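Local structure of CLIP-associating protein 2 (Mus musculus, 3WOZ) at residues T4-C14 with L26-R37. The protein probably contributes to the control of microtubule dynamics through TOG domains built of HEAT repeats. Numbering follows the deposited sequence.
Sequences TEDVAEVLNRC and LLGLQNLLKNQR
Val-10 is the bump and Gly-28 the hollow in this helix pair at the N-terminal end of the HEAT-repeat TOG domain. The axes of helix 7-14 and the 26-34 part of helix 19-34 run closer to antiparallel than parallel, at 140°, and approach to 8.6 Å; with no side chain on Gly-28, the CA atoms of Val-10 and Gly-28 come within 5.9 Å. Val-10 lodges its CG1 branch over the bare backbone of Gly-28 and Leu-29, 3.5 Å from Leu-29 N, while CG2 lies over the place where Gly-28 lacks a side chain, 4.2 Å from Gly-28 C. One helical turn on, Leu-32, with CG placed beside its backbone N (chi1 -66°), meets Val-10 tip to tip, its CD1 lying 4.0 Å from both Val-10 CG1 and Val-7 CG2. At the other end Cys-14 SG lies 3.7 Å from Leu-26 N. Leu-29 continues this apolar layer onto Leu-47 and Phe-51 of helix 41-54.

Beyond Leu-32 a Schellman motif with Gln-36 as C-prime residue ends the helix, and Arg-37 folds back, its chain bent at chi2 and chi3. Val-7 CG2 sits over one guanidinium face, 3.4 Å above the plane and offset toward the rim. At its edge, Glu-5 O accepts a weak hydrogen bond from Arg-37 NE and a second, bent one from Arg-37 NH1 at 3.0 Å, in the carbonyl plane but tilted 24° from the guanidinium plane.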
loop_
_atom_site.group_PDB
_atom_site.type_symbol
_atom_site.label_atom_id
_atom_site.label_comp_id
_atom_site.label_asym_id
_atom_site.label_seq_id
_atom_site.Cartn_x
_atom_site.Cartn_y
_atom_site.Cartn_z
ATOM N N THR A 4 -28.055 -11.035 -11.946
ATOM C CA THR A 4 -27.645 -11.420 -10.563
ATOM C C THR A 4 -26.366 -12.273 -10.562
ATOM O O THR A 4 -25.529 -12.142 -9.660
ATOM C CB THR A 4 -28.798 -12.147 -9.805
ATOM O OG1 THR A 4 -29.995 -11.360 -9.876
ATOM C CG2 THR A 4 -28.442 -12.370 -8.336
ATOM N N GLU A 5 -26.213 -13.128 -11.576
ATOM C CA GLU A 5 -25.061 -14.039 -11.663
ATOM C C GLU A 5 -24.232 -13.891 -12.947
ATOM O O GLU A 5 -23.265 -14.631 -13.155
ATOM C CB GLU A 5 -25.500 -15.501 -11.462
ATOM C CG GLU A 5 -26.334 -16.100 -12.599
ATOM C CD GLU A 5 -27.837 -15.952 -12.394
ATOM O OE1 GLU A 5 -28.310 -14.828 -12.111
ATOM O OE2 GLU A 5 -28.551 -16.970 -12.529
ATOM N N ASP A 6 -24.609 -12.943 -13.801
ATOM C CA ASP A 6 -23.855 -12.655 -15.021
ATOM C C ASP A 6 -22.695 -11.708 -14.717
ATOM O O ASP A 6 -22.905 -10.617 -14.178
ATOM C CB ASP A 6 -24.772 -12.043 -16.086
ATOM C CG ASP A 6 -24.071 -11.837 -17.415
ATOM O OD1 ASP A 6 -23.674 -12.840 -18.046
ATOM O OD2 ASP A 6 -23.921 -10.669 -17.835
ATOM N N VAL A 7 -21.479 -12.125 -15.074
ATOM C CA VAL A 7 -20.264 -11.353 -14.777
ATOM C C VAL A 7 -20.247 -9.981 -15.460
ATOM O O VAL A 7 -20.045 -8.959 -14.795
ATOM C CB VAL A 7 -18.968 -12.142 -15.110
ATOM C CG1 VAL A 7 -17.739 -11.255 -14.935
ATOM C CG2 VAL A 7 -18.853 -13.374 -14.225
ATOM N N ALA A 8 -20.465 -9.964 -16.775
ATOM C CA ALA A 8 -20.479 -8.716 -17.545
ATOM C C ALA A 8 -21.452 -7.691 -16.955
ATOM O O ALA A 8 -21.130 -6.507 -16.862
ATOM C CB ALA A 8 -20.805 -8.993 -19.008
ATOM N N GLU A 9 -22.625 -8.164 -16.539
ATOM C CA GLU A 9 -23.655 -7.313 -15.942
ATOM C C GLU A 9 -23.290 -6.828 -14.536
ATOM O O GLU A 9 -23.542 -5.673 -14.198
ATOM C CB GLU A 9 -25.012 -8.034 -15.933
ATOM C CG GLU A 9 -26.169 -7.251 -15.294
ATOM C CD GLU A 9 -26.702 -6.107 -16.157
ATOM O OE1 GLU A 9 -25.916 -5.461 -16.888
ATOM O OE2 GLU A 9 -27.925 -5.848 -16.095
ATOM N N VAL A 10 -22.713 -7.715 -13.724
ATOM C CA VAL A 10 -22.245 -7.343 -12.390
ATOM C C VAL A 10 -21.229 -6.207 -12.498
ATOM O O VAL A 10 -21.331 -5.206 -11.787
ATOM C CB VAL A 10 -21.657 -8.553 -11.612
ATOM C CG1 VAL A 10 -20.796 -8.090 -10.441
ATOM C CG2 VAL A 10 -22.770 -9.456 -11.110
ATOM N N LEU A 11 -20.276 -6.359 -13.417
ATOM C CA LEU A 11 -19.246 -5.350 -13.649
ATOM C C LEU A 11 -19.842 -4.058 -14.203
ATOM O O LEU A 11 -19.378 -2.967 -13.863
ATOM C CB LEU A 11 -18.140 -5.892 -14.564
ATOM C CG LEU A 11 -17.324 -7.087 -14.042
ATOM C CD1 LEU A 11 -16.270 -7.515 -15.053
ATOM C CD2 LEU A 11 -16.673 -6.788 -12.694
ATOM N N ASN A 12 -20.877 -4.190 -15.036
ATOM C CA ASN A 12 -21.635 -3.038 -15.539
ATOM C C ASN A 12 -22.260 -2.223 -14.408
ATOM O O ASN A 12 -22.195 -0.995 -14.415
ATOM C CB ASN A 12 -22.735 -3.481 -16.517
ATOM C CG ASN A 12 -22.200 -3.815 -17.906
ATOM O OD1 ASN A 12 -21.088 -3.434 -18.279
ATOM N ND2 ASN A 12 -23.006 -4.530 -18.682
ATOM N N ARG A 13 -22.858 -2.917 -13.444
ATOM C CA ARG A 13 -23.487 -2.271 -12.292
ATOM C C ARG A 13 -22.459 -1.579 -11.388
ATOM O O ARG A 13 -22.733 -0.511 -10.844
ATOM C CB ARG A 13 -24.325 -3.278 -11.497
ATOM C CG ARG A 13 -25.569 -3.775 -12.224
ATOM C CD ARG A 13 -26.233 -4.921 -11.477
ATOM N NE ARG A 13 -27.488 -5.317 -12.117
ATOM C CZ ARG A 13 -28.361 -6.193 -11.616
ATOM N NH1 ARG A 13 -28.131 -6.791 -10.451
ATOM N NH2 ARG A 13 -29.475 -6.470 -12.287
ATOM N N CYS A 14 -21.280 -2.183 -11.251
ATOM C CA CYS A 14 -20.173 -1.581 -10.504
ATOM C C CYS A 14 -19.639 -0.315 -11.173
ATOM O O CYS A 14 -19.167 0.598 -10.490
ATOM C CB CYS A 14 -19.029 -2.579 -10.332
ATOM S SG CYS A 14 -19.416 -3.990 -9.296
ATOM N N LEU A 26 -21.692 -4.495 -6.364
ATOM C CA LEU A 26 -20.759 -4.984 -5.343
ATOM C C LEU A 26 -21.311 -6.179 -4.564
ATOM O O LEU A 26 -20.563 -7.088 -4.210
ATOM C CB LEU A 26 -20.340 -3.859 -4.388
ATOM C CG LEU A 26 -19.377 -2.808 -4.951
ATOM C CD1 LEU A 26 -19.259 -1.626 -4.004
ATOM C CD2 LEU A 26 -17.998 -3.404 -5.238
ATOM N N LEU A 27 -22.615 -6.165 -4.298
ATOM C CA LEU A 27 -23.297 -7.315 -3.700
ATOM C C LEU A 27 -23.206 -8.536 -4.619
ATOM O O LEU A 27 -22.918 -9.640 -4.160
ATOM C CB LEU A 27 -24.761 -6.989 -3.390
ATOM C CG LEU A 27 -25.051 -5.990 -2.261
ATOM C CD1 LEU A 27 -26.514 -5.574 -2.267
ATOM C CD2 LEU A 27 -24.657 -6.554 -0.901
ATOM N N GLY A 28 -23.445 -8.318 -5.914
ATOM C CA GLY A 28 -23.310 -9.363 -6.933
ATOM C C GLY A 28 -21.887 -9.877 -7.056
ATOM O O GLY A 28 -21.664 -11.080 -7.154
ATOM N N LEU A 29 -20.923 -8.956 -7.030
ATOM C CA LEU A 29 -19.504 -9.306 -7.107
ATOM C C LEU A 29 -19.055 -10.104 -5.890
ATOM O O LEU A 29 -18.349 -11.104 -6.030
ATOM C CB LEU A 29 -18.643 -8.052 -7.290
ATOM C CG LEU A 29 -17.116 -8.181 -7.267
ATOM C CD1 LEU A 29 -16.601 -9.216 -8.267
ATOM C CD2 LEU A 29 -16.481 -6.818 -7.523
ATOM N N GLN A 30 -19.473 -9.661 -4.705
ATOM C CA GLN A 30 -19.180 -10.367 -3.461
ATOM C C GLN A 30 -19.681 -11.808 -3.546
ATOM O O GLN A 30 -18.967 -12.746 -3.189
ATOM C CB GLN A 30 -19.817 -9.649 -2.264
ATOM C CG GLN A 30 -19.018 -8.447 -1.754
ATOM C CD GLN A 30 -19.803 -7.545 -0.794
ATOM O OE1 GLN A 30 -19.400 -6.406 -0.529
ATOM N NE2 GLN A 30 -20.922 -8.046 -0.278
ATOM N N ASN A 31 -20.908 -11.968 -4.039
ATOM C CA ASN A 31 -21.502 -13.285 -4.229
ATOM C C ASN A 31 -20.691 -14.145 -5.207
ATOM O O ASN A 31 -20.418 -15.315 -4.922
ATOM C CB ASN A 31 -22.952 -13.151 -4.696
ATOM C CG ASN A 31 -23.834 -14.275 -4.188
ATOM O OD1 ASN A 31 -24.413 -15.020 -4.972
ATOM N ND2 ASN A 31 -23.937 -14.402 -2.868
ATOM N N LEU A 32 -20.300 -13.548 -6.338
ATOM C CA LEU A 32 -19.453 -14.211 -7.339
ATOM C C LEU A 32 -18.156 -14.724 -6.724
ATOM O O LEU A 32 -17.710 -15.832 -7.036
ATOM C CB LEU A 32 -19.102 -13.265 -8.498
ATOM C CG LEU A 32 -20.128 -12.703 -9.486
ATOM C CD1 LEU A 32 -19.408 -11.854 -10.525
ATOM C CD2 LEU A 32 -20.943 -13.790 -10.174
ATOM N N LEU A 33 -17.554 -13.912 -5.858
ATOM C CA LEU A 33 -16.305 -14.270 -5.192
ATOM C C LEU A 33 -16.506 -15.370 -4.146
ATOM O O LEU A 33 -15.714 -16.309 -4.072
ATOM C CB LEU A 33 -15.650 -13.032 -4.570
ATOM C CG LEU A 33 -15.210 -11.928 -5.539
ATOM C CD1 LEU A 33 -14.942 -10.637 -4.788
ATOM C CD2 LEU A 33 -13.986 -12.346 -6.358
ATOM N N LYS A 34 -17.568 -15.252 -3.351
ATOM C CA LYS A 34 -17.910 -16.274 -2.356
ATOM C C LYS A 34 -18.236 -17.618 -3.022
ATOM O O LYS A 34 -17.861 -18.671 -2.516
ATOM C CB LYS A 34 -19.080 -15.820 -1.475
ATOM C CG LYS A 34 -18.799 -14.591 -0.615
ATOM C CD LYS A 34 -18.175 -14.939 0.729
ATOM C CE LYS A 34 -17.692 -13.686 1.460
ATOM N NZ LYS A 34 -18.698 -12.575 1.424
ATOM N N ASN A 35 -18.917 -17.569 -4.165
ATOM C CA ASN A 35 -19.266 -18.776 -4.913
ATOM C C ASN A 35 -18.148 -19.237 -5.849
ATOM O O ASN A 35 -18.354 -20.126 -6.678
ATOM C CB ASN A 35 -20.558 -18.559 -5.708
ATOM C CG ASN A 35 -21.771 -18.338 -4.818
ATOM O OD1 ASN A 35 -21.772 -18.702 -3.641
ATOM N ND2 ASN A 35 -22.815 -17.745 -5.384
ATOM N N GLN A 36 -16.972 -18.621 -5.711
ATOM C CA GLN A 36 -15.814 -18.886 -6.577
ATOM C C GLN A 36 -16.204 -18.999 -8.059
ATOM O O GLN A 36 -15.780 -19.917 -8.760
ATOM C CB GLN A 36 -15.048 -20.131 -6.112
ATOM C CG GLN A 36 -14.384 -20.009 -4.733
ATOM C CD GLN A 36 -12.961 -19.435 -4.767
ATOM O OE1 GLN A 36 -12.316 -19.313 -3.724
ATOM N NE2 GLN A 36 -12.469 -19.091 -5.958
ATOM N N ARG A 37 -17.041 -18.069 -8.510
ATOM C CA ARG A 37 -17.352 -17.912 -9.921
ATOM C C ARG A 37 -16.153 -17.205 -10.538
ATOM O O ARG A 37 -15.899 -16.030 -10.263
ATOM C CB ARG A 37 -18.639 -17.097 -10.089
ATOM C CG ARG A 37 -19.009 -16.722 -11.521
ATOM C CD ARG A 37 -20.032 -17.673 -12.142
ATOM N NE ARG A 37 -20.907 -16.966 -13.083
ATOM C CZ ARG A 37 -20.567 -16.609 -14.322
ATOM N NH1 ARG A 37 -21.438 -15.963 -15.089
ATOM N NH2 ARG A 37 -19.357 -16.886 -14.802
#